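Local coordinates for glycosyl hydrolases family 31 family protein (Aspergillus niger, PDB 6DRU), which releases alpha-xylose from the non-reducing terminal glucose of xyloglucan oligosaccharides as an alpha-xylosidase of glycoside hydrolase family 31, at residues Thr154-Met159 with Phe172-Pro177; Gly164-Met169 with Glu196-Phe201; Gly475-Cys480 with Thr508-Trp513. One frame throughout, in Å; residues are numbered along the deposited sequence.

Interaction 1 of 3, residues Thr154-Met159 with Phe172-Pro177. With NAG (2-acetamido-2-deoxy-beta-D-glucopyranose), chain E.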
loop_
_atom_site.group_PDB
_atom_site.type_symbol
_atom_site.label_atom_id
_atom_site.label_comp_id
_atom_site.label_asym_id
_atom_site.label_seq_id
_atom_site.Cartn_x
_atom_site.Cartn_y
_atom_site.Cartn_z
ATOM N N THR A 154 -13.157 2.912 -28.350
ATOM C CA THR A 154 -14.566 2.637 -28.585
ATOM C C THR A 154 -15.357 2.702 -27.285
ATOM O O THR A 154 -14.841 2.401 -26.204
ATOM C CB THR A 154 -14.759 1.264 -29.233
ATOM O OG1 THR A 154 -14.279 0.243 -28.347
ATOM C CG2 THR A 154 -13.999 1.189 -30.544
ATOM N N GLN A 155 -16.628 3.075 -27.411
ATOM C CA GLN A 155 -17.527 3.278 -26.284
ATOM C C GLN A 155 -18.917 3.559 -26.836
ATOM O O GLN A 155 -19.058 4.157 -27.906
ATOM C CB GLN A 155 -17.050 4.437 -25.397
ATOM C CG GLN A 155 -17.975 4.787 -24.245
ATOM C CD GLN A 155 -17.462 5.952 -23.426
ATOM O OE1 GLN A 155 -16.477 6.595 -23.792
ATOM N NE2 GLN A 155 -18.125 6.230 -22.309
ATOM N N GLN A 156 -19.943 3.115 -26.106
ATOM C CA GLN A 156 -21.330 3.358 -26.508
ATOM C C GLN A 156 -21.827 4.623 -25.813
ATOM O O GLN A 156 -22.594 4.587 -24.848
ATOM C CB GLN A 156 -22.205 2.154 -26.189
ATOM C CG GLN A 156 -21.731 0.869 -26.837
ATOM C CD GLN A 156 -22.701 -0.279 -26.646
ATOM O OE1 GLN A 156 -22.363 -1.298 -26.045
ATOM N NE2 GLN A 156 -23.914 -0.122 -27.165
ATOM N N ASP A 157 -21.378 5.769 -26.329
ATOM C CA ASP A 157 -21.767 7.064 -25.793
ATOM C C ASP A 157 -22.535 7.932 -26.778
ATOM O O ASP A 157 -23.026 8.994 -26.376
ATOM C CB ASP A 157 -20.534 7.842 -25.302
ATOM C CG ASP A 157 -19.487 8.032 -26.387
ATOM O OD1 ASP A 157 -19.671 7.502 -27.505
ATOM O OD2 ASP A 157 -18.478 8.719 -26.123
ATOM N N HIS A 158 -22.646 7.523 -28.046
ATOM C CA HIS A 158 -23.379 8.272 -29.068
ATOM C C HIS A 158 -22.739 9.634 -29.335
ATOM O O HIS A 158 -23.430 10.603 -29.660
ATOM C CB HIS A 158 -24.855 8.432 -28.685
ATOM C CG HIS A 158 -25.781 8.522 -29.857
ATOM N ND1 HIS A 158 -27.119 8.200 -29.771
ATOM C CD2 HIS A 158 -25.566 8.895 -31.140
ATOM C CE1 HIS A 158 -27.687 8.371 -30.951
ATOM N NE2 HIS A 158 -26.766 8.793 -31.800
ATOM N N MET A 159 -21.414 9.716 -29.195
ATOM C CA MET A 159 -20.680 10.958 -29.390
ATOM C C MET A 159 -19.416 10.696 -30.194
ATOM O O MET A 159 -18.772 9.656 -30.032
ATOM C CB MET A 159 -20.287 11.595 -28.049
ATOM C CG MET A 159 -21.413 11.704 -27.037
ATOM S SD MET A 159 -20.823 12.217 -25.411
ATOM C CE MET A 159 -20.399 13.920 -25.750
ATOM N N PHE A 172 -13.667 -3.584 -20.582
ATOM C CA PHE A 172 -14.770 -4.521 -20.396
ATOM C C PHE A 172 -15.587 -4.550 -21.683
ATOM O O PHE A 172 -15.282 -3.846 -22.650
ATOM C CB PHE A 172 -15.622 -4.173 -19.168
ATOM C CG PHE A 172 -16.175 -2.775 -19.168
ATOM C CD1 PHE A 172 -17.348 -2.474 -19.844
ATOM C CD2 PHE A 172 -15.541 -1.770 -18.457
ATOM C CE1 PHE A 172 -17.864 -1.193 -19.828
ATOM C CE2 PHE A 172 -16.050 -0.486 -18.437
ATOM C CZ PHE A 172 -17.213 -0.196 -19.125
ATOM N N ASN A 173 -16.621 -5.393 -21.690
ATOM C CA ASN A 173 -17.421 -5.660 -22.882
ATOM C C ASN A 173 -17.903 -4.371 -23.539
ATOM O O ASN A 173 -18.607 -3.571 -22.915
ATOM C CB ASN A 173 -18.614 -6.543 -22.506
ATOM C CG ASN A 173 -19.223 -7.252 -23.704
ATOM O OD1 ASN A 173 -19.254 -6.714 -24.810
ATOM N ND2 ASN A 173 -19.712 -8.467 -23.485
ATOM N N SER A 174 -17.503 -4.179 -24.801
ATOM C CA SER A 174 -17.871 -3.066 -25.686
ATOM C C SER A 174 -17.141 -1.770 -25.355
ATOM O O SER A 174 -17.477 -0.723 -25.930
ATOM C CB SER A 174 -19.378 -2.789 -25.682
ATOM O OG SER A 174 -19.742 -2.008 -24.557
ATOM N N TYR A 175 -16.153 -1.798 -24.464
ATOM C CA TYR A 175 -15.488 -0.592 -23.973
ATOM C C TYR A 175 -13.979 -0.806 -24.076
ATOM O O TYR A 175 -13.390 -1.503 -23.244
ATOM C CB TYR A 175 -15.920 -0.292 -22.541
ATOM C CG TYR A 175 -15.416 1.012 -21.961
ATOM C CD1 TYR A 175 -16.001 2.223 -22.305
ATOM C CD2 TYR A 175 -14.370 1.027 -21.050
ATOM C CE1 TYR A 175 -15.550 3.415 -21.766
ATOM C CE2 TYR A 175 -13.911 2.212 -20.508
ATOM C CZ TYR A 175 -14.503 3.403 -20.869
ATOM O OH TYR A 175 -14.047 4.581 -20.327
ATOM N N ILE A 176 -13.359 -0.213 -25.091
ATOM C CA ILE A 176 -11.921 -0.360 -25.314
ATOM C C ILE A 176 -11.254 1.007 -25.216
ATOM O O ILE A 176 -10.948 1.619 -26.250
ATOM C CB ILE A 176 -11.627 -1.007 -26.676
ATOM C CG1 ILE A 176 -12.567 -2.185 -26.927
ATOM C CG2 ILE A 176 -10.177 -1.465 -26.742
ATOM C CD1 ILE A 176 -12.587 -2.641 -28.367
ATOM N N PRO A 177 -11.004 1.520 -24.011
ATOM C CA PRO A 177 -10.368 2.839 -23.890
ATOM C C PRO A 177 -8.924 2.792 -24.369
ATOM O O PRO A 177 -8.124 1.979 -23.899
ATOM C CB PRO A 177 -10.460 3.141 -22.391
ATOM C CG PRO A 177 -10.527 1.797 -21.748
ATOM C CD PRO A 177 -11.285 0.917 -22.699
HETATM C C1 NAG E . -30.176 11.365 -32.263
HETATM C C2 NAG E . -31.157 10.220 -32.108
HETATM C C3 NAG E . -31.794 10.188 -30.769
HETATM C C4 NAG E . -30.749 10.282 -29.683
HETATM C C5 NAG E . -29.903 11.513 -29.915
HETATM C C6 NAG E . -28.858 11.629 -28.825
HETATM C C7 NAG E . -32.268 9.335 -34.118
HETATM C C8 NAG E . -33.336 9.447 -35.183
HETATM N N2 NAG E . -32.161 10.326 -33.108
HETATM O O3 NAG E . -32.551 9.005 -30.646
HETATM O O4 NAG E . -31.371 10.365 -28.423
HETATM O O5 NAG E . -29.285 11.396 -31.174
HETATM O O6 NAG E . -27.571 11.688 -29.397
HETATM O O7 NAG E . -31.498 8.396 -34.131
HETATM O O HOH W 1 -16.368 -1.556 -28.565
HETATM O O HOH W 2 -19.488 0.945 -23.926
#

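Interaction 2 of 3, residues Gly164-Met169 with Glu196-Phe201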
loop_
_atom_site.group_PDB
_atom_site.type_symbol
_atom_site.label_atom_id
_atom_site.label_comp_id
_atom_site.label_asym_id
_atom_site.label_seq_id
_atom_site.Cartn_x
_atom_site.Cartn_y
_atom_site.Cartn_z
ATOM N N GLY A 164 -15.124 17.131 -22.624
ATOM C CA GLY A 164 -15.958 17.131 -21.440
ATOM C C GLY A 164 -16.225 15.767 -20.847
ATOM O O GLY A 164 -17.048 15.661 -19.930
ATOM N N SER A 165 -15.562 14.721 -21.337
ATOM C CA SER A 165 -15.762 13.363 -20.857
ATOM C C SER A 165 -14.521 12.869 -20.126
ATOM O O SER A 165 -13.394 13.263 -20.439
ATOM C CB SER A 165 -16.082 12.406 -22.012
ATOM O OG SER A 165 -17.313 12.734 -22.627
ATOM N N VAL A 166 -14.746 12.007 -19.137
ATOM C CA VAL A 166 -13.685 11.264 -18.469
ATOM C C VAL A 166 -13.780 9.815 -18.916
ATOM O O VAL A 166 -14.852 9.202 -18.830
ATOM C CB VAL A 166 -13.781 11.376 -16.940
ATOM C CG1 VAL A 166 -12.741 10.485 -16.282
ATOM C CG2 VAL A 166 -13.596 12.816 -16.512
ATOM N N ILE A 167 -12.671 9.272 -19.405
ATOM C CA ILE A 167 -12.626 7.912 -19.931
ATOM C C ILE A 167 -11.683 7.101 -19.053
ATOM O O ILE A 167 -10.464 7.315 -19.074
ATOM C CB ILE A 167 -12.184 7.878 -21.397
ATOM C CG1 ILE A 167 -13.245 8.530 -22.282
ATOM C CG2 ILE A 167 -11.945 6.449 -21.845
ATOM C CD1 ILE A 167 -12.681 9.251 -23.476
ATOM N N ASP A 168 -12.243 6.177 -18.277
ATOM C CA ASP A 168 -11.428 5.277 -17.477
ATOM C C ASP A 168 -10.750 4.251 -18.375
ATOM O O ASP A 168 -11.362 3.714 -19.302
ATOM C CB ASP A 168 -12.285 4.571 -16.428
ATOM C CG ASP A 168 -13.138 5.535 -15.628
ATOM O OD1 ASP A 168 -12.579 6.517 -15.095
ATOM O OD2 ASP A 168 -14.365 5.315 -15.542
ATOM N N MET A 169 -9.477 3.976 -18.099
ATOM C CA MET A 169 -8.711 3.020 -18.896
ATOM C C MET A 169 -8.746 1.639 -18.240
ATOM O O MET A 169 -7.745 1.110 -17.756
ATOM C CB MET A 169 -7.285 3.517 -19.093
ATOM C CG MET A 169 -7.181 4.674 -20.068
ATOM S SD MET A 169 -5.490 4.947 -20.615
ATOM C CE MET A 169 -4.939 6.142 -19.406
ATOM N N GLU A 196 -3.282 0.841 -16.455
ATOM C CA GLU A 196 -4.633 1.349 -16.294
ATOM C C GLU A 196 -4.592 2.750 -15.696
ATOM O O GLU A 196 -3.639 3.137 -15.013
ATOM C CB GLU A 196 -5.460 0.420 -15.405
ATOM C CG GLU A 196 -5.767 -0.928 -16.035
ATOM C CD GLU A 196 -6.823 -1.705 -15.269
ATOM O OE1 GLU A 196 -7.100 -1.349 -14.105
ATOM O OE2 GLU A 196 -7.377 -2.673 -15.832
ATOM N N GLY A 197 -5.640 3.520 -15.964
ATOM C CA GLY A 197 -5.671 4.883 -15.480
ATOM C C GLY A 197 -6.921 5.656 -15.834
ATOM O O GLY A 197 -8.042 5.193 -15.603
ATOM N N ARG A 198 -6.738 6.841 -16.410
ATOM C CA ARG A 198 -7.827 7.795 -16.531
ATOM C C ARG A 198 -7.510 8.778 -17.645
ATOM O O ARG A 198 -6.362 9.205 -17.799
ATOM C CB ARG A 198 -8.031 8.532 -15.206
ATOM C CG ARG A 198 -9.315 9.318 -15.077
ATOM C CD ARG A 198 -9.171 10.331 -13.952
ATOM N NE ARG A 198 -8.478 9.760 -12.799
ATOM C CZ ARG A 198 -7.755 10.465 -11.936
ATOM N NH1 ARG A 198 -7.619 11.774 -12.096
ATOM N NH2 ARG A 198 -7.159 9.861 -10.918
ATOM N N MET A 199 -8.534 9.132 -18.415
ATOM C CA MET A 199 -8.451 10.177 -19.427
ATOM C C MET A 199 -9.415 11.287 -19.038
ATOM O O MET A 199 -10.629 11.062 -18.981
ATOM C CB MET A 199 -8.790 9.632 -20.816
ATOM C CG MET A 199 -7.614 9.044 -21.573
ATOM S SD MET A 199 -8.078 8.448 -23.216
ATOM C CE MET A 199 -8.542 6.754 -22.869
ATOM N N GLU A 200 -8.884 12.477 -18.765
ATOM C CA GLU A 200 -9.693 13.640 -18.410
ATOM C C GLU A 200 -9.609 14.659 -19.538
ATOM O O GLU A 200 -8.574 15.311 -19.715
ATOM C CB GLU A 200 -9.227 14.264 -17.098
ATOM C CG GLU A 200 -9.364 13.381 -15.882
ATOM C CD GLU A 200 -8.938 14.094 -14.614
ATOM O OE1 GLU A 200 -8.600 15.296 -14.694
ATOM O OE2 GLU A 200 -8.935 13.456 -13.541
ATOM N N PHE A 201 -10.697 14.810 -20.285
ATOM C CA PHE A 201 -10.776 15.831 -21.327
ATOM C C PHE A 201 -11.639 16.990 -20.830
ATOM O O PHE A 201 -12.748 17.242 -21.300
ATOM C CB PHE A 201 -11.310 15.229 -22.620
ATOM C CG PHE A 201 -10.378 14.238 -23.247
ATOM C CD1 PHE A 201 -9.225 14.664 -23.887
ATOM C CD2 PHE A 201 -10.645 12.881 -23.190
ATOM C CE1 PHE A 201 -8.358 13.754 -24.462
ATOM C CE2 PHE A 201 -9.783 11.965 -23.763
ATOM C CZ PHE A 201 -8.637 12.404 -24.403
#

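Interaction 3 of 3, residues Gly475-Cys480 with Thr508-Trp513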
loop_
_atom_site.group_PDB
_atom_site.type_symbol
_atom_site.label_atom_id
_atom_site.label_comp_id
_atom_site.label_asym_id
_atom_site.label_seq_id
_atom_site.Cartn_x
_atom_site.Cartn_y
_atom_site.Cartn_z
ATOM N N GLY A 475 -2.165 0.747 -31.561
ATOM C CA GLY A 475 -1.535 0.052 -32.664
ATOM C C GLY A 475 -2.093 -1.319 -32.964
ATOM O O GLY A 475 -1.433 -2.107 -33.643
ATOM N N SER A 476 -3.299 -1.629 -32.481
ATOM C CA SER A 476 -3.898 -2.930 -32.759
ATOM C C SER A 476 -4.156 -3.145 -34.244
ATOM O O SER A 476 -4.345 -4.291 -34.667
ATOM C CB SER A 476 -5.206 -3.090 -31.978
ATOM O OG SER A 476 -4.964 -3.418 -30.621
ATOM N N GLN A 477 -4.162 -2.076 -35.045
ATOM C CA GLN A 477 -4.410 -2.215 -36.474
ATOM C C GLN A 477 -3.287 -2.947 -37.195
ATOM O O GLN A 477 -3.458 -3.305 -38.365
ATOM C CB GLN A 477 -4.626 -0.842 -37.115
ATOM C CG GLN A 477 -3.390 0.039 -37.171
ATOM C CD GLN A 477 -3.190 0.850 -35.907
ATOM O OE1 GLN A 477 -3.939 0.713 -34.940
ATOM N NE2 GLN A 477 -2.178 1.710 -35.913
ATOM N N ARG A 478 -2.154 -3.184 -36.533
ATOM C CA ARG A 478 -1.039 -3.874 -37.166
ATOM C C ARG A 478 -1.298 -5.362 -37.363
ATOM O O ARG A 478 -0.508 -6.021 -38.048
ATOM C CB ARG A 478 0.229 -3.687 -36.333
ATOM C CG ARG A 478 0.249 -4.520 -35.062
ATOM C CD ARG A 478 1.487 -4.243 -34.229
ATOM N NE ARG A 478 1.471 -2.899 -33.663
ATOM C CZ ARG A 478 2.422 -2.408 -32.875
ATOM N NH1 ARG A 478 3.473 -3.152 -32.557
ATOM N NH2 ARG A 478 2.322 -1.172 -32.405
ATOM N N PHE A 479 -2.368 -5.903 -36.792
ATOM C CA PHE A 479 -2.640 -7.332 -36.828
ATOM C C PHE A 479 -3.683 -7.665 -37.889
ATOM O O PHE A 479 -4.521 -6.834 -38.248
ATOM C CB PHE A 479 -3.134 -7.830 -35.467
ATOM C CG PHE A 479 -2.207 -7.520 -34.328
ATOM C CD1 PHE A 479 -0.944 -8.084 -34.270
ATOM C CD2 PHE A 479 -2.608 -6.682 -33.301
ATOM C CE1 PHE A 479 -0.093 -7.805 -33.217
ATOM C CE2 PHE A 479 -1.762 -6.400 -32.244
ATOM C CZ PHE A 479 -0.502 -6.964 -32.202
ATOM N N CYS A 480 -3.624 -8.903 -38.385
ATOM C CA CYS A 480 -4.708 -9.458 -39.188
ATOM C C CYS A 480 -5.919 -9.692 -38.294
ATOM O O CYS A 480 -6.342 -10.836 -38.103
ATOM C CB CYS A 480 -4.284 -10.769 -39.859
ATOM S SG CYS A 480 -2.851 -10.672 -40.967
ATOM N N THR A 508 -8.955 6.592 -33.691
ATOM C CA THR A 508 -7.924 5.938 -32.896
ATOM C C THR A 508 -6.914 5.194 -33.759
ATOM O O THR A 508 -5.830 4.850 -33.270
ATOM C CB THR A 508 -8.572 4.976 -31.891
ATOM O OG1 THR A 508 -9.716 5.603 -31.299
ATOM C CG2 THR A 508 -7.595 4.594 -30.784
ATOM N N GLY A 509 -7.230 4.957 -35.031
ATOM C CA GLY A 509 -6.352 4.245 -35.936
ATOM C C GLY A 509 -6.839 2.871 -36.339
ATOM O O GLY A 509 -6.122 2.170 -37.064
ATOM N N TRP A 510 -8.029 2.463 -35.906
ATOM C CA TRP A 510 -8.558 1.133 -36.184
ATOM C C TRP A 510 -9.491 1.211 -37.385
ATOM O O TRP A 510 -10.502 1.921 -37.345
ATOM C CB TRP A 510 -9.299 0.573 -34.970
ATOM C CG TRP A 510 -8.500 0.591 -33.703
ATOM C CD1 TRP A 510 -7.143 0.682 -33.583
ATOM C CD2 TRP A 510 -9.016 0.518 -32.369
ATOM N NE1 TRP A 510 -6.783 0.672 -32.257
ATOM C CE2 TRP A 510 -7.915 0.570 -31.491
ATOM C CE3 TRP A 510 -10.303 0.413 -31.832
ATOM C CZ2 TRP A 510 -8.061 0.521 -30.107
ATOM C CZ3 TRP A 510 -10.446 0.365 -30.458
ATOM C CH2 TRP A 510 -9.332 0.419 -29.612
ATOM N N GLY A 511 -9.157 0.475 -38.443
ATOM C CA GLY A 511 -9.976 0.461 -39.638
ATOM C C GLY A 511 -10.848 -0.771 -39.745
ATOM O O GLY A 511 -11.984 -0.697 -40.222
ATOM N N TRP A 512 -10.327 -1.916 -39.300
ATOM C CA TRP A 512 -11.054 -3.183 -39.375
ATOM C C TRP A 512 -12.049 -3.238 -38.218
ATOM O O TRP A 512 -11.801 -3.824 -37.161
ATOM C CB TRP A 512 -10.090 -4.364 -39.342
ATOM C CG TRP A 512 -9.064 -4.386 -40.449
ATOM C CD1 TRP A 512 -8.631 -3.329 -41.202
ATOM C CD2 TRP A 512 -8.348 -5.534 -40.926
ATOM N NE1 TRP A 512 -7.689 -3.747 -42.111
ATOM C CE2 TRP A 512 -7.499 -5.097 -41.964
ATOM C CE3 TRP A 512 -8.342 -6.888 -40.577
ATOM C CZ2 TRP A 512 -6.653 -5.965 -42.653
ATOM C CZ3 TRP A 512 -7.501 -7.748 -41.262
ATOM C CH2 TRP A 512 -6.669 -7.282 -42.287
ATOM N N TRP A 513 -13.209 -2.618 -38.434
ATOM C CA TRP A 513 -14.242 -2.501 -37.415
ATOM C C TRP A 513 -15.575 -2.969 -37.983
ATOM O O TRP A 513 -15.845 -2.819 -39.178
ATOM C CB TRP A 513 -14.355 -1.057 -36.913
ATOM C CG TRP A 513 -15.368 -0.863 -35.833
ATOM C CD1 TRP A 513 -15.174 -1.006 -34.490
ATOM C CD2 TRP A 513 -16.737 -0.484 -36.002
ATOM N NE1 TRP A 513 -16.339 -0.738 -33.811
ATOM C CE2 TRP A 513 -17.314 -0.416 -34.719
ATOM C CE3 TRP A 513 -17.531 -0.196 -37.116
ATOM C CZ2 TRP A 513 -18.648 -0.071 -34.519
ATOM C CZ3 TRP A 513 -18.854 0.145 -36.916
ATOM C CH2 TRP A 513 -19.397 0.209 -35.628
HETATM O O HOH W 3 -4.092 2.284 -32.691
#

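Interaction 1 of 3, residues Thr154-Met159 with Phe172-Pro177
Thr154 and Ile176 make the one antiparallel bridge of this contact, a hydrogen-bonded pair in which Ile176 N donates a hydrogen bond to Thr154 O (3.2 Å). The return bond, from Thr154 N to Ile176 O, is weak at 3.3 Å. Both side chains are beta-branched, as suits extended backbone, and they lie side by side on the same face. Thr154 OG1 sits between the backbone N and the carbonyl carbon (chi1 62°), on the side of Ile176, where it lies 3.3 Å from Ile176 CG1 and takes a weak bond from Ile176 N.

Gln155 runs fully extended beside Tyr175. Its CD comes 3.6 Å from Tyr175 CE1 at the ring edge, with the amide almost perpendicular to the ring. The tyrosine hydroxyl is used elsewhere, on Asp168 O, while Tyr175 CB rests over one face of the Phe172 ring, offset toward its rim.

Two waters fill out the polar part. One lies 2.8 Å from Thr154 OG1 and gives a weak bond to Ser174 O; the other accepts from Gln156 N and donates to Ser174 OG. Ser174 has a positive phi, in the third place of a type II turn closed by Tyr175 N bonding to Phe172 O at 2.9 Å.

Farther out, helix 492-508 packs on Thr154 through Ser501 and Ala505. At the far end of 154-159, NAG O6 lies 3.5 Å above the centre of the His158 ring, whose NE2 bonds to Gln641. The turn itself faces the active site: Asn173 OD1 accepts from the backbone N of Asp487, the assigned proton donor. A short bridge and two shared waters thus tie the 154-159 loop to the turn, and through Asn173 the turn probably helps to fix the backbone carrying the catalytic acid.

Interaction 2 of 3, residues Gly164-Met169 with Glu196-Phe201
This is a regular antiparallel strand pairing, in which strand 166-168 is an outermost strand, within this chain, of a five-stranded sheet and strand 197-201 is its inner neighbour. The axes of the two short strand segments approach to 4.6 Å, with their directions at 167°. Ile167 and Met199 are a hydrogen-bonded pair, each N to the other's O at 2.7 Å; Met169 N to Gly197 O, Phe201 N to Ser165 O and Gly164 N to Phe201 O extend the ladder. Gly164 has a positive phi that favours glycine.

One face carries a beta-branched Ile167 and a pliable, unbranched Met199, both apolar and suited to a buried layer. The bend of Met199 at chi3 -90° brings CE within 3.6 Å of Ile167 CG2, and the same methyl meets Met169 CG, the two methionine chains crossing at about a right angle. Ile167 CD1 reaches the edge of the Phe201 ring, 4.0 Å from CE2. Pro177 and Pro179 pack on this layer.

Val166, Asp168, Arg198 and Glu200 share the other face. Val166 CG1 lies along the aliphatic part of Arg198, 3.8 Å from its CG, while Arg198 NH1 forms a salt bridge with Glu200 OE2, nearly in the guanidinium plane. Arg205 of the second subunit forms a salt bridge with Asp168, and that subunit's Glu200 and Val166 meet Val166 and Glu200. The result is a two-faced antiparallel strand pair whose mixed apolar and charged face meets the second subunit.

Interaction 3 of 3, residues Gly475-Cys480 with Thr508-Trp513
Gln477 and Trp510 touch directly, but the hydrogen bonding between their segments runs through water. One buried water bridges them: it accepts from Gly475 N at 2.7 Å, donates to Gln477 OE1 and to Thr508 O, and takes a weak bond from Trp510 NE1. Gln477 NE2 is held beyond the contact by Gly240 O and Thr239 OG1, which fixes the amide with its oxygen toward the water.

Van der Waals contacts join Gln477 to Gly509 and Trp510. Gln477 CG lies between the backbone N and the carbonyl carbon (chi1 69°), and the chain bends again at chi2, laying it against the Gly509 carbonyl with CB 3.4 Å from Gly509 O. Its OE1 then meets the Trp510 indole in plane, 3.5 Å from CD1. Gly509 ends helix 492-508 in a Schellman motif, and its phi of 110° demands glycine.

Packing on the Trp512 indole forms the other end. Trp512 CZ3 approaches Cys480 CA at 3.9 Å, and Phe479 O lies over one face of the ring. Phe603 meets Trp512 edge-to-face. Cys480 is joined by a disulfide to Cys463.

In the 3-10 turn, one backbone and one side-chain bond from Arg478, N and NE, converge on Gly475 O from opposite faces of its plane. The buried Gln477 amide is thus satisfied at both ends, OE1 by the water and NE2 by Gly240 O and Thr239 OG1, while the indoles supply apolar bulk.

In the fold
Interactions 1 and 2 interlock along the chain, their segments alternating between residues 154 and 201, while interaction 3 follows later in the TIM-barrel domain. The centres of 1 and 2 are 12 Å apart, and they meet where Tyr175 and Pro177 lie against Ile167, Asp168 and Met169. Interaction 1, its centre 16 Å from that of interaction 3, meets it through Thr154 and Ile176 against the Trp510 indole; 2 and 3 do not touch, their nearest atoms being about 8 Å apart. Segment 154-159 and strand 176-183, part of the eight-stranded sheet, probably help to join the N-terminal sheets to the catalytic barrel, with a second subunit touching interactions 1 and 2.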